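Local coordinates for protein integrase (Enterobacteria phage lambda, PDB 1AE9) that integrates the phage genome into the host chromosome by site-specific recombination and, together with excisionase, excises the prophage again, here represented by its catalytic domain, at residues A[12-23]-A[109-120]. Residues are numbered along the deposited sequence; the frame is centred on the assembly and turned at random.
Sequences IYQAAESSPCWL and VSRYFMRARKAS
Ile-12 and Ala-15 pack on the C-terminal part of helix 106-120, where the CA atoms of Ala-16 and Ala-116 are only 5.1 Å apart, and beyond the turn Leu-23 and Trp-22 meet its earlier turns. This is helix packing in the catalytic domain of a tyrosine recombinase: the end of helix 6-15 and the start of helix 21-33 share one face of helix 106-120. Alanine at 15 and 116 lets the backbones come this close, and Ala-15 CB then rests 3.3 Å from the Ala-116 carbonyl O, beside Ala-119 and Ser-120.

Two branched side chains pack knobs-into-holes. Ile-12 sits among Phe-113, Ala-116, Arg-117 and Ser-120. Its CG2, anti to the backbone N, faces the Ala-116 methyl, while its extended CG1 arm brings CD1 to 3.8 Å from Phe-113 CZ. The forked end of Leu-23 suits the next hole, among Val-109, Tyr-112, Phe-113 and Ala-116: CD1 lies by the Phe-113 backbone and CD2 against the Tyr-112 carbonyl O and Ala-116 CB. Phe-113 also meets Phe-131 edge-to-face, and its side chain lies about 8 Å from that of His-132, a predicted active-site residue.

Tyr-112 offers a broad ring to both Pro-20, whose rigid apolar ring brings CD 3.5 Å from Tyr-112 CD1, and Trp-22. The wide indole turns its six-membered edge to the phenol face in an offset edge-to-face pair, planes at 76°, and still reaches Val-109 through CZ3. Between the segments a water bridges the turn to the helix: it lies 2.7 Å from Ser-19 OG and donates to Tyr-112 O at 2.8 Å.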
loop_
_atom_site.group_PDB
_atom_site.type_symbol
_atom_site.label_atom_id
_atom_site.label_comp_id
_atom_site.label_asym_id
_atom_site.label_seq_id
_atom_site.Cartn_x
_atom_site.Cartn_y
_atom_site.Cartn_z
ATOM N N ILE A 12 8.377 11.356 -20.593
ATOM C CA ILE A 12 7.795 11.268 -19.257
ATOM C C ILE A 12 8.560 12.194 -18.308
ATOM O O ILE A 12 7.958 12.876 -17.468
ATOM C CB ILE A 12 7.839 9.815 -18.727
ATOM C CG1 ILE A 12 6.973 8.914 -19.619
ATOM C CG2 ILE A 12 7.389 9.771 -17.263
ATOM C CD1 ILE A 12 7.024 7.423 -19.281
ATOM N N TYR A 13 9.887 12.219 -18.452
ATOM C CA TYR A 13 10.755 13.072 -17.643
ATOM C C TYR A 13 10.324 14.528 -17.821
ATOM O O TYR A 13 10.223 15.272 -16.847
ATOM C CB TYR A 13 12.219 12.889 -18.074
ATOM C CG TYR A 13 13.241 13.543 -17.167
ATOM C CD1 TYR A 13 13.572 14.887 -17.312
ATOM C CD2 TYR A 13 13.878 12.813 -16.166
ATOM C CE1 TYR A 13 14.510 15.489 -16.483
ATOM C CE2 TYR A 13 14.816 13.407 -15.331
ATOM C CZ TYR A 13 15.125 14.742 -15.493
ATOM O OH TYR A 13 16.042 15.343 -14.656
ATOM N N GLN A 14 10.071 14.924 -19.072
ATOM C CA GLN A 14 9.629 16.285 -19.392
ATOM C C GLN A 14 8.292 16.537 -18.704
ATOM O O GLN A 14 8.088 17.575 -18.066
ATOM C CB GLN A 14 9.457 16.443 -20.915
ATOM C CG GLN A 14 9.018 17.834 -21.400
ATOM C CD GLN A 14 7.545 18.156 -21.120
ATOM O OE1 GLN A 14 6.655 17.390 -21.484
ATOM N NE2 GLN A 14 7.290 19.290 -20.474
ATOM N N ALA A 15 7.379 15.580 -18.861
ATOM C CA ALA A 15 6.037 15.665 -18.293
ATOM C C ALA A 15 6.051 15.766 -16.770
ATOM O O ALA A 15 5.104 16.275 -16.176
ATOM C CB ALA A 15 5.205 14.473 -18.743
ATOM N N ALA A 16 7.132 15.295 -16.148
ATOM C CA ALA A 16 7.297 15.335 -14.691
ATOM C C ALA A 16 7.624 16.751 -14.191
ATOM O O ALA A 16 7.910 16.962 -13.006
ATOM C CB ALA A 16 8.386 14.348 -14.258
ATOM N N GLU A 17 7.596 17.718 -15.103
ATOM C CA GLU A 17 7.867 19.103 -14.761
ATOM C C GLU A 17 6.937 19.576 -13.631
ATOM O O GLU A 17 7.348 20.367 -12.782
ATOM C CB GLU A 17 7.701 19.986 -16.004
ATOM C CG GLU A 17 7.951 21.475 -15.779
ATOM C CD GLU A 17 9.411 21.829 -15.503
ATOM O OE1 GLU A 17 10.300 20.964 -15.640
ATOM O OE2 GLU A 17 9.680 22.996 -15.161
ATOM N N SER A 18 5.699 19.084 -13.607
ATOM C CA SER A 18 4.762 19.484 -12.566
ATOM C C SER A 18 4.587 18.449 -11.457
ATOM O O SER A 18 3.625 18.504 -10.693
ATOM C CB SER A 18 3.410 19.856 -13.177
ATOM O OG SER A 18 2.924 18.824 -14.012
ATOM N N SER A 19 5.515 17.506 -11.375
ATOM C CA SER A 19 5.482 16.463 -10.354
ATOM C C SER A 19 6.382 16.869 -9.187
ATOM O O SER A 19 7.151 17.830 -9.294
ATOM C CB SER A 19 6.006 15.155 -10.939
ATOM O OG SER A 19 5.226 14.746 -12.044
ATOM N N PRO A 20 6.275 16.167 -8.039
ATOM C CA PRO A 20 7.133 16.520 -6.901
ATOM C C PRO A 20 8.592 16.382 -7.348
ATOM O O PRO A 20 8.913 15.525 -8.183
ATOM C CB PRO A 20 6.775 15.456 -5.862
ATOM C CG PRO A 20 5.350 15.171 -6.153
ATOM C CD PRO A 20 5.318 15.110 -7.665
ATOM N N CYS A 21 9.465 17.210 -6.781
ATOM C CA CYS A 21 10.894 17.223 -7.108
ATOM C C CYS A 21 11.583 15.851 -7.066
ATOM O O CYS A 21 12.525 15.595 -7.821
ATOM C CB CYS A 21 11.614 18.206 -6.173
ATOM S SG CYS A 21 11.152 18.030 -4.403
ATOM N N TRP A 22 11.104 14.961 -6.203
ATOM C CA TRP A 22 11.702 13.639 -6.089
ATOM C C TRP A 22 11.428 12.679 -7.251
ATOM O O TRP A 22 12.181 11.723 -7.436
ATOM C CB TRP A 22 11.317 12.970 -4.757
ATOM C CG TRP A 22 9.824 12.817 -4.518
ATOM C CD1 TRP A 22 9.040 13.584 -3.696
ATOM C CD2 TRP A 22 8.950 11.825 -5.091
ATOM N NE1 TRP A 22 7.738 13.131 -3.719
ATOM C CE2 TRP A 22 7.654 12.055 -4.565
ATOM C CE3 TRP A 22 9.136 10.764 -5.993
ATOM C CZ2 TRP A 22 6.551 11.262 -4.912
ATOM C CZ3 TRP A 22 8.039 9.976 -6.337
ATOM C CH2 TRP A 22 6.765 10.231 -5.796
ATOM N N LEU A 23 10.382 12.926 -8.045
ATOM C CA LEU A 23 10.050 12.017 -9.141
ATOM C C LEU A 23 11.173 11.868 -10.166
ATOM O O LEU A 23 11.599 10.748 -10.452
ATOM C CB LEU A 23 8.732 12.411 -9.836
ATOM C CG LEU A 23 8.266 11.430 -10.933
ATOM C CD1 LEU A 23 8.178 9.995 -10.389
ATOM C CD2 LEU A 23 6.935 11.860 -11.501
ATOM N N VAL A 109 5.735 6.187 -5.370
ATOM C CA VAL A 109 6.624 6.450 -6.495
ATOM C C VAL A 109 5.969 6.012 -7.798
ATOM O O VAL A 109 5.934 6.771 -8.762
ATOM C CB VAL A 109 7.981 5.735 -6.314
ATOM C CG1 VAL A 109 8.855 5.927 -7.543
ATOM C CG2 VAL A 109 8.690 6.276 -5.083
ATOM N N SER A 110 5.426 4.797 -7.815
ATOM C CA SER A 110 4.755 4.261 -8.999
ATOM C C SER A 110 3.568 5.121 -9.422
ATOM O O SER A 110 3.377 5.389 -10.614
ATOM C CB SER A 110 4.266 2.838 -8.730
ATOM O OG SER A 110 5.352 1.975 -8.441
ATOM N N ARG A 111 2.792 5.559 -8.433
ATOM C CA ARG A 111 1.603 6.379 -8.646
ATOM C C ARG A 111 1.947 7.705 -9.320
ATOM O O ARG A 111 1.299 8.105 -10.291
ATOM C CB ARG A 111 0.908 6.626 -7.302
ATOM C CG ARG A 111 -0.521 7.129 -7.374
ATOM C CD ARG A 111 -1.164 7.093 -5.975
ATOM N NE ARG A 111 -1.039 5.765 -5.356
ATOM C CZ ARG A 111 -0.585 5.523 -4.122
ATOM N NH1 ARG A 111 -0.208 6.515 -3.325
ATOM N NH2 ARG A 111 -0.478 4.267 -3.692
ATOM N N TYR A 112 2.961 8.392 -8.813
ATOM C CA TYR A 112 3.350 9.660 -9.413
ATOM C C TYR A 112 3.959 9.484 -10.810
ATOM O O TYR A 112 3.755 10.322 -11.703
ATOM C CB TYR A 112 4.268 10.447 -8.471
ATOM C CG TYR A 112 3.491 11.209 -7.413
ATOM C CD1 TYR A 112 3.044 12.508 -7.654
ATOM C CD2 TYR A 112 3.181 10.621 -6.186
ATOM C CE1 TYR A 112 2.306 13.208 -6.700
ATOM C CE2 TYR A 112 2.444 11.311 -5.220
ATOM C CZ TYR A 112 2.010 12.603 -5.485
ATOM O OH TYR A 112 1.286 13.291 -4.539
ATOM N N PHE A 113 4.690 8.387 -10.998
ATOM C CA PHE A 113 5.283 8.079 -12.294
ATOM C C PHE A 113 4.138 7.853 -13.287
ATOM O O PHE A 113 4.158 8.380 -14.402
ATOM C CB PHE A 113 6.165 6.825 -12.212
ATOM C CG PHE A 113 6.707 6.378 -13.550
ATOM C CD1 PHE A 113 7.884 6.914 -14.051
ATOM C CD2 PHE A 113 6.019 5.444 -14.317
ATOM C CE1 PHE A 113 8.372 6.527 -15.298
ATOM C CE2 PHE A 113 6.498 5.050 -15.574
ATOM C CZ PHE A 113 7.677 5.594 -16.061
ATOM N N MET A 114 3.129 7.097 -12.865
ATOM C CA MET A 114 1.971 6.820 -13.703
ATOM C C MET A 114 1.289 8.122 -14.148
ATOM O O MET A 114 0.870 8.249 -15.310
ATOM C CB MET A 114 1.001 5.890 -12.958
ATOM C CG MET A 114 -0.359 5.693 -13.611
ATOM S SD MET A 114 -1.506 7.040 -13.237
ATOM C CE MET A 114 -1.791 6.759 -11.439
ATOM N N ARG A 115 1.207 9.099 -13.242
ATOM C CA ARG A 115 0.588 10.380 -13.569
ATOM C C ARG A 115 1.416 11.165 -14.585
ATOM O O ARG A 115 0.857 11.768 -15.506
ATOM C CB ARG A 115 0.357 11.204 -12.310
ATOM C CG ARG A 115 -0.650 10.576 -11.387
ATOM C CD ARG A 115 -0.696 11.272 -10.046
ATOM N NE ARG A 115 -1.582 10.566 -9.126
ATOM C CZ ARG A 115 -1.707 10.852 -7.837
ATOM N NH1 ARG A 115 -0.996 11.842 -7.305
ATOM N NH2 ARG A 115 -2.533 10.141 -7.078
ATOM N N ALA A 116 2.738 11.169 -14.423
ATOM C CA ALA A 116 3.618 11.863 -15.364
ATOM C C ALA A 116 3.507 11.170 -16.732
ATOM O O ALA A 116 3.501 11.821 -17.774
ATOM C CB ALA A 116 5.066 11.831 -14.869
ATOM N N ARG A 117 3.401 9.846 -16.719
ATOM C CA ARG A 117 3.272 9.071 -17.948
ATOM C C ARG A 117 2.036 9.523 -18.719
ATOM O O ARG A 117 2.101 9.741 -19.933
ATOM C CB ARG A 117 3.166 7.583 -17.625
ATOM C CG ARG A 117 3.218 6.673 -18.830
ATOM C CD ARG A 117 2.846 5.263 -18.427
ATOM N NE ARG A 117 1.431 5.160 -18.064
ATOM C CZ ARG A 117 0.946 4.355 -17.121
ATOM N NH1 ARG A 117 1.762 3.581 -16.420
ATOM N NH2 ARG A 117 -0.369 4.263 -16.937
ATOM N N LYS A 118 0.908 9.649 -18.024
ATOM C CA LYS A 118 -0.324 10.100 -18.667
ATOM C C LYS A 118 -0.152 11.515 -19.209
ATOM O O LYS A 118 -0.555 11.808 -20.332
ATOM C CB LYS A 118 -1.498 10.076 -17.684
ATOM C CG LYS A 118 -1.980 8.697 -17.325
ATOM C CD LYS A 118 -3.134 8.777 -16.346
ATOM C CE LYS A 118 -3.588 7.398 -15.953
ATOM N NZ LYS A 118 -4.731 7.484 -15.016
ATOM N N ALA A 119 0.474 12.382 -18.418
ATOM C CA ALA A 119 0.701 13.768 -18.813
ATOM C C ALA A 119 1.506 13.912 -20.102
ATOM O O ALA A 119 1.306 14.875 -20.838
ATOM C CB ALA A 119 1.378 14.543 -17.680
ATOM N N SER A 120 2.423 12.977 -20.359
ATOM C CA SER A 120 3.252 13.008 -21.572
ATOM C C SER A 120 2.422 12.786 -22.838
ATOM O O SER A 120 2.796 13.236 -23.920
ATOM C CB SER A 120 4.355 11.947 -21.517
ATOM O OG SER A 120 3.837 10.644 -21.748
HETATM O O HOH W 1 3.484 12.998 -11.048
#